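Side-chain contacts in lactaldehyde dehydrogenase (Escherichia coli, PDB 2IMP), which oxidises L-lactaldehyde irreversibly to L-lactate with NAD(+), accepts glycolaldehyde and L-glyceraldehyde as well, and serves L-fucose and L-rhamnose breakdown as a homotetramer: residues M424-I427 and K428-F432; E61-P64 and A65-A69. One frame throughout, in Å; residues are numbered along the deposited sequence.

Interaction 1: residues M424-I427 and K428-F432; sequences MKAI and KGLKF
Lys428 N, Gly429 N and Leu430 N bond in turn to the carbonyl oxygens of Met424, Lys425 and Ala426, three successive i to i+4 bonds that close the last turn of helix 420-429 before Leu430 leaves helical geometry. The first of them, Lys428 N to Met424 O, spans 3.1 Å, and its donor stands well above the carbonyl plane. In the last, Leu430 N lies 2.8 Å from Ala426 O, with an N-H...O angle of 157°.

That same oxygen is overlaid by the leucine side chain: Leu430 CB and CG each come to 3.2 Å from Ala426 O. Leu430 CG is anti to its own carbonyl carbon (chi1 -73°), which folds the branch back beside the backbone N, and CD1 ends 4.3 Å from Ala426 CB. Lys428 goes the other way: with CG opposite the backbone N (chi1 -172°) the chain runs out extended, and just its root touches, CB lying 3.4 Å from Met424 O. Lys425 NZ makes a salt bridge with Glu398 of helix 397-405.

Helix 420-429 is the crossover of a beta-alpha-beta unit between strands 409-416 and 434-437. Ala426 packs on Ile415 of the first strand, Ile427 on Ile437 of the second, and Leu430 touches both. Gln473 of a neighbouring subunit donates a hydrogen bond to Ile427 O.

The chemistry therefore divides by side: apolar Ala426, Ile427 and Leu430 seat the helix end on the sheet, while Lys425 and Lys428 lie on the exposed side, the charge of Lys425 paired with Glu398, and Leu430 covers the oxygen of the last i to i+4 bond, which its own N-H satisfies.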
loop_
_atom_site.group_PDB
_atom_site.type_symbol
_atom_site.label_atom_id
_atom_site.label_comp_id
_atom_site.label_asym_id
_atom_site.label_seq_id
_atom_site.Cartn_x
_atom_site.Cartn_y
_atom_site.Cartn_z
ATOM N N MET A 424 -19.905 -9.214 -14.647
ATOM C CA MET A 424 -18.467 -9.183 -14.866
ATOM C C MET A 424 -18.098 -8.646 -16.266
ATOM O O MET A 424 -17.060 -8.009 -16.446
ATOM C CB MET A 424 -17.863 -10.579 -14.670
ATOM C CG MET A 424 -18.104 -11.175 -13.287
ATOM S SD MET A 424 -17.868 -9.979 -11.943
ATOM C CE MET A 424 -16.081 -9.730 -12.006
ATOM N N LYS A 425 -18.969 -8.912 -17.236
ATOM C CA LYS A 425 -18.758 -8.455 -18.599
ATOM C C LYS A 425 -18.946 -6.930 -18.727
ATOM O O LYS A 425 -18.166 -6.252 -19.392
ATOM C CB LYS A 425 -19.706 -9.192 -19.549
ATOM C CG LYS A 425 -19.174 -9.319 -20.969
ATOM C CD LYS A 425 -19.959 -10.358 -21.758
ATOM C CE LYS A 425 -19.338 -10.605 -23.128
ATOM N NZ LYS A 425 -20.044 -11.695 -23.866
ATOM N N ALA A 426 -19.987 -6.421 -18.072
ATOM C CA ALA A 426 -20.264 -4.991 -18.055
ATOM C C ALA A 426 -19.127 -4.207 -17.353
ATOM O O ALA A 426 -18.664 -3.176 -17.841
ATOM C CB ALA A 426 -21.582 -4.732 -17.352
ATOM N N ILE A 427 -18.694 -4.725 -16.210
ATOM C CA ILE A 427 -17.602 -4.113 -15.472
ATOM C C ILE A 427 -16.332 -4.012 -16.334
ATOM O O ILE A 427 -15.694 -2.963 -16.417
ATOM C CB ILE A 427 -17.268 -4.930 -14.201
ATOM C CG1 ILE A 427 -18.416 -4.812 -13.195
ATOM C CG2 ILE A 427 -15.953 -4.453 -13.596
ATOM C CD1 ILE A 427 -18.264 -5.712 -11.989
ATOM N N LYS A 428 -15.991 -5.121 -16.977
ATOM C CA LYS A 428 -14.821 -5.166 -17.837
ATOM C C LYS A 428 -14.960 -4.304 -19.119
ATOM O O LYS A 428 -14.000 -3.692 -19.562
ATOM C CB LYS A 428 -14.515 -6.620 -18.223
ATOM C CG LYS A 428 -13.200 -6.796 -18.978
ATOM C CD LYS A 428 -12.853 -8.267 -19.188
ATOM C CE LYS A 428 -11.457 -8.427 -19.790
ATOM N NZ LYS A 428 -11.037 -9.861 -19.921
ATOM N N GLY A 429 -16.168 -4.250 -19.673
ATOM C CA GLY A 429 -16.389 -3.489 -20.893
ATOM C C GLY A 429 -16.653 -1.999 -20.755
ATOM O O GLY A 429 -16.302 -1.224 -21.646
ATOM N N LEU A 430 -17.277 -1.590 -19.656
ATOM C CA LEU A 430 -17.580 -0.177 -19.433
ATOM C C LEU A 430 -16.342 0.707 -19.122
ATOM O O LEU A 430 -15.617 0.468 -18.154
ATOM C CB LEU A 430 -18.620 -0.043 -18.308
ATOM C CG LEU A 430 -20.037 -0.470 -18.719
ATOM C CD1 LEU A 430 -20.965 -0.525 -17.523
ATOM C CD2 LEU A 430 -20.564 0.513 -19.748
ATOM N N LYS A 431 -16.118 1.721 -19.947
ATOM C CA LYS A 431 -14.983 2.615 -19.757
ATOM C C LYS A 431 -15.331 3.905 -18.964
ATOM O O LYS A 431 -15.378 5.003 -19.514
ATOM C CB LYS A 431 -14.384 2.959 -21.123
ATOM C CG LYS A 431 -13.891 1.723 -21.867
ATOM C CD LYS A 431 -13.506 2.021 -23.308
ATOM C CE LYS A 431 -13.151 0.731 -24.045
ATOM N NZ LYS A 431 -12.878 0.922 -25.498
ATOM N N PHE A 432 -15.573 3.726 -17.669
ATOM C CA PHE A 432 -15.930 4.815 -16.772
ATOM C C PHE A 432 -15.201 4.771 -15.413
ATOM O O PHE A 432 -14.768 3.710 -14.968
ATOM C CB PHE A 432 -17.449 4.810 -16.530
ATOM C CG PHE A 432 -18.265 5.108 -17.759
ATOM C CD1 PHE A 432 -18.372 4.175 -18.787
ATOM C CD2 PHE A 432 -18.873 6.350 -17.919
ATOM C CE1 PHE A 432 -19.081 4.472 -19.945
ATOM C CE2 PHE A 432 -19.586 6.654 -19.077
ATOM C CZ PHE A 432 -19.681 5.719 -20.092
#

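Interaction 2: residues E61-P64 and A65-A69; sequences EALP and AIERA
Pro64 and Glu67 lie side by side and point the same way at the N-terminus of helix 65-81, where Pro64 holds the N-cap position in the short turn (residues 63-64) that joins helix 43-62 to helix 65-81. Glu67 OE2 approaches the proline ring at its CD, 3.5 Å away, and at CG. This follows from a chi1 of -79°, which sets Glu67 CG anti to the carbonyl carbon, and from an extended chain beyond it. Leu63 crosses the same glutamate at about a right angle, its CD2 3.6 Å from Glu67 OE1. In the backbone, Glu67 N bonds to Pro64 O at 3.0 Å, the donor well above the carbonyl plane; Arg68 N adds a weak, longer bond to that oxygen. A glycine in place of Pro64 would probably leave the Glu67 carboxylate without its ring neighbour and the backbone before the helix freer to turn.

Arg68 bends at chi3 back toward the preceding helix, where NH1 also makes a weak bond to Trp60 O, while NE is held by Leu168 O. Ala65 CA stands 3.7 Å above the plane of one face of the Arg68 guanidinium, offset toward the rim, and Glu61 O sits at the edge, 3.1 Å from Arg68 NH1.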
loop_
_atom_site.group_PDB
_atom_site.type_symbol
_atom_site.label_atom_id
_atom_site.label_comp_id
_atom_site.label_asym_id
_atom_site.label_seq_id
_atom_site.Cartn_x
_atom_site.Cartn_y
_atom_site.Cartn_z
ATOM N N GLU A 61 2.093 23.942 7.279
ATOM C CA GLU A 61 2.664 22.630 7.019
ATOM C C GLU A 61 3.563 22.151 8.184
ATOM O O GLU A 61 3.649 20.956 8.460
ATOM C CB GLU A 61 3.468 22.611 5.705
ATOM C CG GLU A 61 4.087 21.235 5.418
ATOM C CD GLU A 61 4.606 21.054 3.987
ATOM O OE1 GLU A 61 4.858 22.065 3.288
ATOM O OE2 GLU A 61 4.777 19.878 3.568
ATOM N N ALA A 62 4.202 23.098 8.865
ATOM C CA ALA A 62 5.065 22.765 9.994
ATOM C C ALA A 62 4.283 22.186 11.193
ATOM O O ALA A 62 4.845 21.497 12.047
ATOM C CB ALA A 62 5.860 23.993 10.425
ATOM N N LEU A 63 2.991 22.488 11.250
ATOM C CA LEU A 63 2.152 21.943 12.309
ATOM C C LEU A 63 1.988 20.413 12.187
ATOM O O LEU A 63 1.822 19.891 11.082
ATOM C CB LEU A 63 0.760 22.572 12.269
ATOM C CG LEU A 63 0.597 24.030 12.708
ATOM C CD1 LEU A 63 -0.857 24.442 12.542
ATOM C CD2 LEU A 63 1.032 24.184 14.158
ATOM N N PRO A 64 2.061 19.685 13.311
ATOM C CA PRO A 64 1.895 18.231 13.210
ATOM C C PRO A 64 0.537 17.995 12.512
ATOM O O PRO A 64 -0.398 18.768 12.722
ATOM C CB PRO A 64 1.876 17.785 14.669
ATOM C CG PRO A 64 2.784 18.794 15.332
ATOM C CD PRO A 64 2.346 20.098 14.697
ATOM N N ALA A 65 0.440 16.951 11.688
ATOM C CA ALA A 65 -0.799 16.669 10.976
ATOM C C ALA A 65 -2.052 16.564 11.875
ATOM O O ALA A 65 -3.130 17.040 11.508
ATOM C CB ALA A 65 -0.650 15.392 10.144
ATOM N N ILE A 66 -1.907 15.943 13.041
ATOM C CA ILE A 66 -3.057 15.815 13.923
ATOM C C ILE A 66 -3.617 17.189 14.354
ATOM O O ILE A 66 -4.814 17.333 14.599
ATOM C CB ILE A 66 -2.722 14.977 15.173
ATOM C CG1 ILE A 66 -4.004 14.699 15.971
ATOM C CG2 ILE A 66 -1.678 15.699 16.035
ATOM C CD1 ILE A 66 -4.945 13.703 15.323
ATOM N N GLU A 67 -2.744 18.190 14.435
ATOM C CA GLU A 67 -3.209 19.522 14.794
ATOM C C GLU A 67 -4.020 20.171 13.658
ATOM O O GLU A 67 -4.960 20.922 13.911
ATOM C CB GLU A 67 -2.039 20.416 15.221
ATOM C CG GLU A 67 -1.595 20.140 16.657
ATOM C CD GLU A 67 -0.367 20.934 17.082
ATOM O OE1 GLU A 67 -0.326 22.160 16.840
ATOM O OE2 GLU A 67 0.551 20.326 17.676
ATOM N N ARG A 68 -3.653 19.874 12.414
ATOM C CA ARG A 68 -4.426 20.395 11.301
ATOM C C ARG A 68 -5.802 19.699 11.287
ATOM O O ARG A 68 -6.834 20.315 11.014
ATOM C CB ARG A 68 -3.683 20.182 9.973
ATOM C CG ARG A 68 -2.352 20.946 9.900
ATOM C CD ARG A 68 -1.765 20.946 8.499
ATOM N NE ARG A 68 -1.440 19.605 8.025
ATOM C CZ ARG A 68 -0.219 19.081 8.020
ATOM N NH1 ARG A 68 0.810 19.785 8.465
ATOM N NH2 ARG A 68 -0.027 17.852 7.560
ATOM N N ALA A 69 -5.792 18.411 11.622
ATOM C CA ALA A 69 -7.026 17.652 11.710
ATOM C C ALA A 69 -7.954 18.262 12.785
ATOM O O ALA A 69 -9.168 18.381 12.596
ATOM C CB ALA A 69 -6.723 16.201 12.053
#

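Interaction 2 comes first along the chain, at the junction of helices 43-62 and 65-81; interaction 1 follows more than 350 residues later, at the C-terminal end of helix 420-429. Their centres are about 41 Å apart and their nearest atoms about 30 Å, so they do not touch, although both belong to the aldehyde dehydrogenase fold. Interaction 2 marks where helix 65-81 begins, interaction 1 where helix 420-429 gives way to the loop before strand 434-437. Both lie away from the lactate and NAD sites, and both meet other copies of the protein: Ile427 packs on Arg141 of one subunit, Pro64 on Asp130 of another. Two separate helix boundaries thus take part in the homotetramer's interfaces.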